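Peptide chain release factor RF2 (Thermus thermophilus, PDB 2IHR) ends protein synthesis at UGA and UAA stop codons, using its GGQ motif in the ribosomal peptidyl-transferase centre to release the finished chain. Local coordinates at residues L107-P110 and H111-K114; C130-A133 and E134-L137; P212-E216 and E217-V221. All coordinates share one frame; numbering follows the deposited sequence.

Contact 1: residues L107-P110 and H111-K114; sequences LNFP and HAEK
A CH-pi contact between F109 and A112 lies within the loop that leads from helix 92-106 into strand 115-122. The second half of this loop is a type I beta turn running from H111 to K114, with the amide N of K114 bonded to O of H111 at 2.6 Å. The chain enters the turn through P110, modelled with a cis peptide bond before it. The backbone is crowded here: the bond from A112 N to P110 O is drawn so short that its details are doubtful.

CB of A112 points back at the preceding residues and sits over one face of the F109 ring, displaced toward the rim. From outside the loop, L349 of helix 342-353 and S181 also touch F109, while backbone bonds tie A112 to G178 and E113 to N175, so the turn is stitched to the chain around helix 176-180. The H111 side chain leads away from 107-110 and packs against P212 and V214. The A112 methyl is itself crowded in the model, so its exact spacing is less sure; as placed, CB lies 3.6 Å from the centre of the F109 ring, 23° off its normal, with CE1 the nearest ring atom.

Contact 2: residues C130-A133 and E134-L137; sequences CDWA and EMLL
W132 meets M135 and L136, one helical turn further on, with two different parts of its indole. L136 lies over one face: its CG stands 4.0 Å from the centre of the six-membered ring, only 6° off the normal, and CD2 reaches CZ2 at 3.9 Å. M135 crosses the tryptophan side chain at about a right angle. Its CB comes to 3.6 Å from CE3, and the sulfur SD lies at the ring edge, 5.2 Å from the centre of the six-membered ring, a Met-aromatic contact. The tryptophan CG is anti to its own backbone N (chi1 -179°), which carries the indole along the helix to meet both residues.

All this belongs to helix 127-145, which packs across the large mixed sheet: W132 and L136 both touch A206 of strand 201-213, and the edge of one ring meets the face of the other between W132 and Y314. Replacing W132 with an alanine would probably leave H187 O without the NE1 donor that bonds it and open a gap beside L136 and M135.

M135 also reaches D131 with its methyl, CE standing 3.5 Å from OD2, while the same oxygen forms a salt bridge to R191. E134 pairs with R138 further along the helix. Regular main-chain bonds run beneath these side chains, among them M135 N to D131 O at 2.9 Å and L136 N to W132 O at 3.0 Å.

Contact 3: residues P212-E216 and E217-V221; sequences PEVDE and EVEVV
The chain leaves strand 201-213 and bends sharply from D215 to E217, with E216 at a positive phi of 49°; a very short bond from E217 N to D215 O spans the bend, but both atoms are crowded in the model and its length is doubtful.

Beyond the bend, E219 folds back toward the residues before it. Its CG is anti to its carbonyl carbon (chi1 -71°) and the chain is extended from there, which sends the carboxylate toward V214 and the backbone of E216. OE1 is modelled 3.0 Å from E216 N, but it sits too close to the E216 backbone for its place to be certain. The side chains of V214 and E219 slant across each other, although their carbons are modelled too close for the exact spacing to be trusted. Y284 of helix 268-294 touches V214, and K280 and A281 of that helix touch E219, so the folded-back side chain lies between the bend and the helix.

D215 and V218 run side by side, pointing the same way, with OD2 4.0 Å from CG2; K114 holds the carboxylate through a salt bridge to OD1. E216 and E217 bring their acids near each other, though the E217 end is crowded against D215 O and its orientation is doubtful.

This is the linker into the domain that bears Q240 of the GGQ motif. Of its four acids within five residues, E216 and E217 would probably repel each other most. K114 offsets D215; K280, which touches the buried E219 and bonds V220 O, may ease its charge.

The three contacts follow one another along the chain. Contacts 1 and 3 lie at neighbouring ends of adjacent antiparallel strands of the mixed sheet: contact 1 leads into 115-122, and contact 3 begins at the end of 201-213. Their centres are 15 Å apart and they touch, joined by the salt bridge from K114 NZ to D215 OD1, 2.8 Å long. Contact 2 rides on helix 127-145 over the same sheet, its nearest atoms about 17 Å from contact 1 and about 16 Å from contact 3. All three border the mixed sheet: contacts 1 and 3 at strand ends, contact 2 on a helix packed against it, while contact 3 carries the chain onward to the GGQ-bearing domain.

Contact 1: residues L107-P110 and H111-K114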
loop_
_atom_site.group_PDB
_atom_site.type_symbol
_atom_site.label_atom_id
_atom_site.label_comp_id
_atom_site.label_asym_id
_atom_site.label_seq_id
_atom_site.Cartn_x
_atom_site.Cartn_y
_atom_site.Cartn_z
ATOM N N LEU A 107 4.248 -4.259 -8.748
ATOM C CA LEU A 107 4.265 -4.518 -7.314
ATOM C C LEU A 107 5.582 -4.934 -6.671
ATOM O O LEU A 107 5.629 -5.219 -5.482
ATOM C CB LEU A 107 3.190 -5.554 -6.977
ATOM C CG LEU A 107 1.771 -4.999 -6.972
ATOM C CD1 LEU A 107 0.800 -6.091 -6.593
ATOM C CD2 LEU A 107 1.707 -3.838 -5.989
ATOM N N ASN A 108 6.670 -4.974 -7.408
ATOM C CA ASN A 108 7.890 -5.365 -6.735
ATOM C C ASN A 108 8.733 -4.148 -6.331
ATOM O O ASN A 108 9.439 -3.584 -7.162
ATOM C CB ASN A 108 8.725 -6.286 -7.627
ATOM C CG ASN A 108 9.561 -5.529 -8.640
ATOM O OD1 ASN A 108 10.769 -5.761 -8.754
ATOM N ND2 ASN A 108 8.930 -4.643 -9.389
ATOM N N PHE A 109 8.678 -3.706 -5.072
ATOM C CA PHE A 109 9.569 -2.588 -4.794
ATOM C C PHE A 109 10.807 -3.036 -3.958
ATOM O O PHE A 109 11.878 -3.308 -4.577
ATOM C CB PHE A 109 8.888 -1.303 -4.265
ATOM C CG PHE A 109 7.373 -1.295 -4.310
ATOM C CD1 PHE A 109 6.645 -1.200 -3.118
ATOM C CD2 PHE A 109 6.674 -1.399 -5.503
ATOM C CE1 PHE A 109 5.275 -1.221 -3.095
ATOM C CE2 PHE A 109 5.253 -1.421 -5.509
ATOM C CZ PHE A 109 4.561 -1.330 -4.290
ATOM N N PRO A 110 10.755 -3.246 -2.633
ATOM C CA PRO A 110 10.326 -3.402 -1.250
ATOM C C PRO A 110 9.029 -3.966 -0.877
ATOM O O PRO A 110 8.209 -4.289 -1.719
ATOM C CB PRO A 110 10.579 -2.014 -0.669
ATOM C CG PRO A 110 11.979 -1.915 -1.110
ATOM C CD PRO A 110 11.783 -2.167 -2.598
ATOM N N HIS A 111 8.908 -4.062 0.440
ATOM C CA HIS A 111 7.786 -4.628 1.181
ATOM C C HIS A 111 6.360 -4.664 0.628
ATOM O O HIS A 111 5.412 -4.898 1.383
ATOM C CB HIS A 111 7.769 -3.991 2.558
ATOM C CG HIS A 111 9.110 -3.974 3.229
ATOM N ND1 HIS A 111 9.995 -2.914 3.129
ATOM C CD2 HIS A 111 9.714 -4.897 4.013
ATOM C CE1 HIS A 111 11.081 -3.191 3.826
ATOM N NE2 HIS A 111 10.937 -4.385 4.370
ATOM N N ALA A 112 6.226 -4.418 -0.671
ATOM C CA ALA A 112 4.973 -4.433 -1.383
ATOM C C ALA A 112 4.088 -5.589 -0.912
ATOM O O ALA A 112 2.857 -5.492 -0.875
ATOM C CB ALA A 112 5.266 -4.586 -2.841
ATOM N N GLU A 113 4.742 -6.682 -0.564
ATOM C CA GLU A 113 4.107 -7.899 -0.090
ATOM C C GLU A 113 3.487 -7.786 1.323
ATOM O O GLU A 113 2.462 -8.413 1.642
ATOM C CB GLU A 113 5.187 -8.960 -0.089
ATOM C CG GLU A 113 6.532 -8.321 0.259
ATOM C CD GLU A 113 7.520 -9.299 0.835
ATOM O OE1 GLU A 113 7.079 -10.387 1.273
ATOM O OE2 GLU A 113 8.731 -8.974 0.866
ATOM N N LYS A 114 4.125 -6.992 2.173
ATOM C CA LYS A 114 3.681 -6.840 3.554
ATOM C C LYS A 114 2.324 -6.200 3.810
ATOM O O LYS A 114 1.788 -5.463 2.983
ATOM C CB LYS A 114 4.753 -6.094 4.374
ATOM C CG LYS A 114 5.655 -7.007 5.233
ATOM C CD LYS A 114 6.916 -7.480 4.492
ATOM C CE LYS A 114 7.746 -8.467 5.328
ATOM N NZ LYS A 114 9.175 -8.554 4.880
#

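Contact 2: residues C130-A133 and E134-L137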
loop_
_atom_site.group_PDB
_atom_site.type_symbol
_atom_site.label_atom_id
_atom_site.label_comp_id
_atom_site.label_asym_id
_atom_site.label_seq_id
_atom_site.Cartn_x
_atom_site.Cartn_y
_atom_site.Cartn_z
ATOM N N CYS A 130 -13.503 16.435 9.323
ATOM C CA CYS A 130 -13.566 15.241 10.155
ATOM C C CYS A 130 -14.481 14.225 9.485
ATOM O O CYS A 130 -14.225 13.018 9.514
ATOM C CB CYS A 130 -14.091 15.570 11.579
ATOM S SG CYS A 130 -13.122 16.794 12.532
ATOM N N ASP A 131 -15.548 14.734 8.887
ATOM C CA ASP A 131 -16.501 13.894 8.186
ATOM C C ASP A 131 -15.760 13.256 6.998
ATOM O O ASP A 131 -15.846 12.039 6.769
ATOM C CB ASP A 131 -17.687 14.767 7.735
ATOM C CG ASP A 131 -18.858 13.956 7.174
ATOM O OD1 ASP A 131 -19.145 12.849 7.693
ATOM O OD2 ASP A 131 -19.506 14.453 6.214
ATOM N N TRP A 132 -15.009 14.084 6.269
ATOM C CA TRP A 132 -14.226 13.637 5.115
ATOM C C TRP A 132 -13.229 12.533 5.499
ATOM O O TRP A 132 -13.029 11.566 4.769
ATOM C CB TRP A 132 -13.496 14.847 4.525
ATOM C CG TRP A 132 -12.620 14.609 3.292
ATOM C CD1 TRP A 132 -11.439 15.242 3.010
ATOM C CD2 TRP A 132 -12.864 13.705 2.187
ATOM N NE1 TRP A 132 -10.936 14.784 1.816
ATOM C CE2 TRP A 132 -11.787 13.843 1.291
ATOM C CE3 TRP A 132 -13.893 12.795 1.869
ATOM C CZ2 TRP A 132 -11.698 13.113 0.112
ATOM C CZ3 TRP A 132 -13.804 12.063 0.677
ATOM C CH2 TRP A 132 -12.716 12.229 -0.173
ATOM N N ALA A 133 -12.573 12.692 6.637
ATOM C CA ALA A 133 -11.625 11.706 7.103
ATOM C C ALA A 133 -12.361 10.332 7.361
ATOM O O ALA A 133 -11.871 9.226 7.016
ATOM C CB ALA A 133 -10.960 12.245 8.374
ATOM N N GLU A 134 -13.543 10.404 7.956
ATOM C CA GLU A 134 -14.304 9.202 8.210
ATOM C C GLU A 134 -14.702 8.572 6.858
ATOM O O GLU A 134 -14.794 7.342 6.717
ATOM C CB GLU A 134 -15.530 9.563 9.027
ATOM C CG GLU A 134 -16.318 8.366 9.512
ATOM C CD GLU A 134 -17.465 8.799 10.373
ATOM O OE1 GLU A 134 -17.278 9.798 11.089
ATOM O OE2 GLU A 134 -18.535 8.155 10.343
ATOM N N MET A 135 -14.911 9.433 5.862
ATOM C CA MET A 135 -15.289 8.989 4.544
ATOM C C MET A 135 -14.201 8.193 3.879
ATOM O O MET A 135 -14.450 7.125 3.276
ATOM C CB MET A 135 -15.681 10.183 3.675
ATOM C CG MET A 135 -17.010 10.883 4.128
ATOM S SD MET A 135 -17.618 11.921 2.776
ATOM C CE MET A 135 -17.529 13.523 3.531
ATOM N N LEU A 136 -12.989 8.714 3.974
ATOM C CA LEU A 136 -11.844 8.037 3.413
ATOM C C LEU A 136 -11.677 6.692 4.163
ATOM O O LEU A 136 -11.364 5.678 3.530
ATOM C CB LEU A 136 -10.604 8.935 3.575
ATOM C CG LEU A 136 -10.488 10.203 2.694
ATOM C CD1 LEU A 136 -9.512 11.218 3.332
ATOM C CD2 LEU A 136 -10.006 9.816 1.284
ATOM N N LEU A 137 -11.886 6.697 5.495
ATOM C CA LEU A 137 -11.768 5.493 6.344
ATOM C C LEU A 137 -12.733 4.410 5.859
ATOM O O LEU A 137 -12.389 3.246 5.781
ATOM C CB LEU A 137 -12.130 5.798 7.814
ATOM C CG LEU A 137 -11.528 4.975 9.009
ATOM C CD1 LEU A 137 -12.577 4.810 10.093
ATOM C CD2 LEU A 137 -11.008 3.640 8.588
#

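Contact 3: residues P212-E216 and E217-V221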
loop_
_atom_site.group_PDB
_atom_site.type_symbol
_atom_site.label_atom_id
_atom_site.label_comp_id
_atom_site.label_asym_id
_atom_site.label_seq_id
_atom_site.Cartn_x
_atom_site.Cartn_y
_atom_site.Cartn_z
ATOM N N PRO A 212 4.874 0.022 5.590
ATOM C CA PRO A 212 4.569 -1.414 5.780
ATOM C C PRO A 212 4.874 -2.044 7.137
ATOM O O PRO A 212 5.871 -1.668 7.782
ATOM C CB PRO A 212 5.394 -2.091 4.690
ATOM C CG PRO A 212 6.639 -1.252 4.662
ATOM C CD PRO A 212 6.123 0.216 4.824
ATOM N N GLU A 213 4.012 -2.990 7.555
ATOM C CA GLU A 213 4.226 -3.763 8.791
ATOM C C GLU A 213 5.178 -4.899 8.403
ATOM O O GLU A 213 4.774 -5.950 7.873
ATOM C CB GLU A 213 2.950 -4.391 9.350
ATOM C CG GLU A 213 3.223 -5.789 9.940
ATOM C CD GLU A 213 2.080 -6.350 10.759
ATOM O OE1 GLU A 213 1.302 -7.202 10.237
ATOM O OE2 GLU A 213 1.975 -5.924 11.937
ATOM N N VAL A 214 6.452 -4.654 8.671
ATOM C CA VAL A 214 7.557 -5.557 8.389
ATOM C C VAL A 214 7.672 -6.789 9.307
ATOM O O VAL A 214 6.780 -7.078 10.129
ATOM C CB VAL A 214 8.840 -4.773 8.464
ATOM C CG1 VAL A 214 8.808 -3.603 7.462
ATOM C CG2 VAL A 214 8.977 -4.234 9.847
ATOM N N ASP A 215 8.809 -7.469 9.214
ATOM C CA ASP A 215 8.988 -8.712 9.943
ATOM C C ASP A 215 9.633 -8.806 11.316
ATOM O O ASP A 215 10.140 -9.868 11.673
ATOM C CB ASP A 215 9.643 -9.724 8.997
ATOM C CG ASP A 215 10.290 -9.064 7.780
ATOM O OD1 ASP A 215 10.050 -7.864 7.487
ATOM O OD2 ASP A 215 11.038 -9.764 7.079
ATOM N N GLU A 216 9.596 -7.719 12.079
ATOM C CA GLU A 216 10.117 -7.671 13.450
ATOM C C GLU A 216 11.514 -8.207 13.722
ATOM O O GLU A 216 12.075 -7.956 14.791
ATOM C CB GLU A 216 9.106 -8.351 14.400
ATOM C CG GLU A 216 8.923 -9.854 14.245
ATOM C CD GLU A 216 7.852 -10.415 15.162
ATOM O OE1 GLU A 216 6.800 -10.889 14.664
ATOM O OE2 GLU A 216 8.065 -10.372 16.387
ATOM N N GLU A 217 12.029 -8.988 12.778
ATOM C CA GLU A 217 13.358 -9.567 12.866
ATOM C C GLU A 217 14.237 -8.475 12.303
ATOM O O GLU A 217 15.361 -8.233 12.784
ATOM C CB GLU A 217 13.503 -10.812 11.978
ATOM C CG GLU A 217 12.999 -12.093 12.606
ATOM C CD GLU A 217 11.481 -12.217 12.566
ATOM O OE1 GLU A 217 10.824 -12.141 13.629
ATOM O OE2 GLU A 217 10.942 -12.392 11.458
ATOM N N VAL A 218 13.718 -7.814 11.278
ATOM C CA VAL A 218 14.445 -6.741 10.628
ATOM C C VAL A 218 14.238 -5.431 11.372
ATOM O O VAL A 218 14.841 -4.408 11.041
ATOM C CB VAL A 218 13.985 -6.610 9.181
ATOM C CG1 VAL A 218 14.681 -5.440 8.512
ATOM C CG2 VAL A 218 14.295 -7.917 8.438
ATOM N N GLU A 219 13.384 -5.489 12.393
ATOM C CA GLU A 219 13.058 -4.329 13.226
ATOM C C GLU A 219 13.931 -4.311 14.473
ATOM O O GLU A 219 14.327 -5.369 14.977
ATOM C CB GLU A 219 11.586 -4.366 13.668
ATOM C CG GLU A 219 10.582 -4.086 12.571
ATOM C CD GLU A 219 9.137 -4.190 13.043
ATOM O OE1 GLU A 219 8.750 -5.260 13.558
ATOM O OE2 GLU A 219 8.380 -3.203 12.892
ATOM N N VAL A 220 14.221 -3.108 14.970
ATOM C CA VAL A 220 15.028 -2.948 16.175
ATOM C C VAL A 220 14.378 -3.653 17.356
ATOM O O VAL A 220 13.300 -4.256 17.236
ATOM C CB VAL A 220 15.221 -1.462 16.564
ATOM C CG1 VAL A 220 16.454 -0.906 15.892
ATOM C CG2 VAL A 220 13.993 -0.657 16.183
ATOM N N VAL A 221 15.056 -3.580 18.497
ATOM C CA VAL A 221 14.579 -4.194 19.728
ATOM C C VAL A 221 14.379 -3.074 20.734
ATOM O O VAL A 221 15.142 -2.104 20.781
ATOM C CB VAL A 221 15.583 -5.208 20.270
ATOM C CG1 VAL A 221 14.841 -6.303 20.998
ATOM C CG2 VAL A 221 16.432 -5.777 19.123
#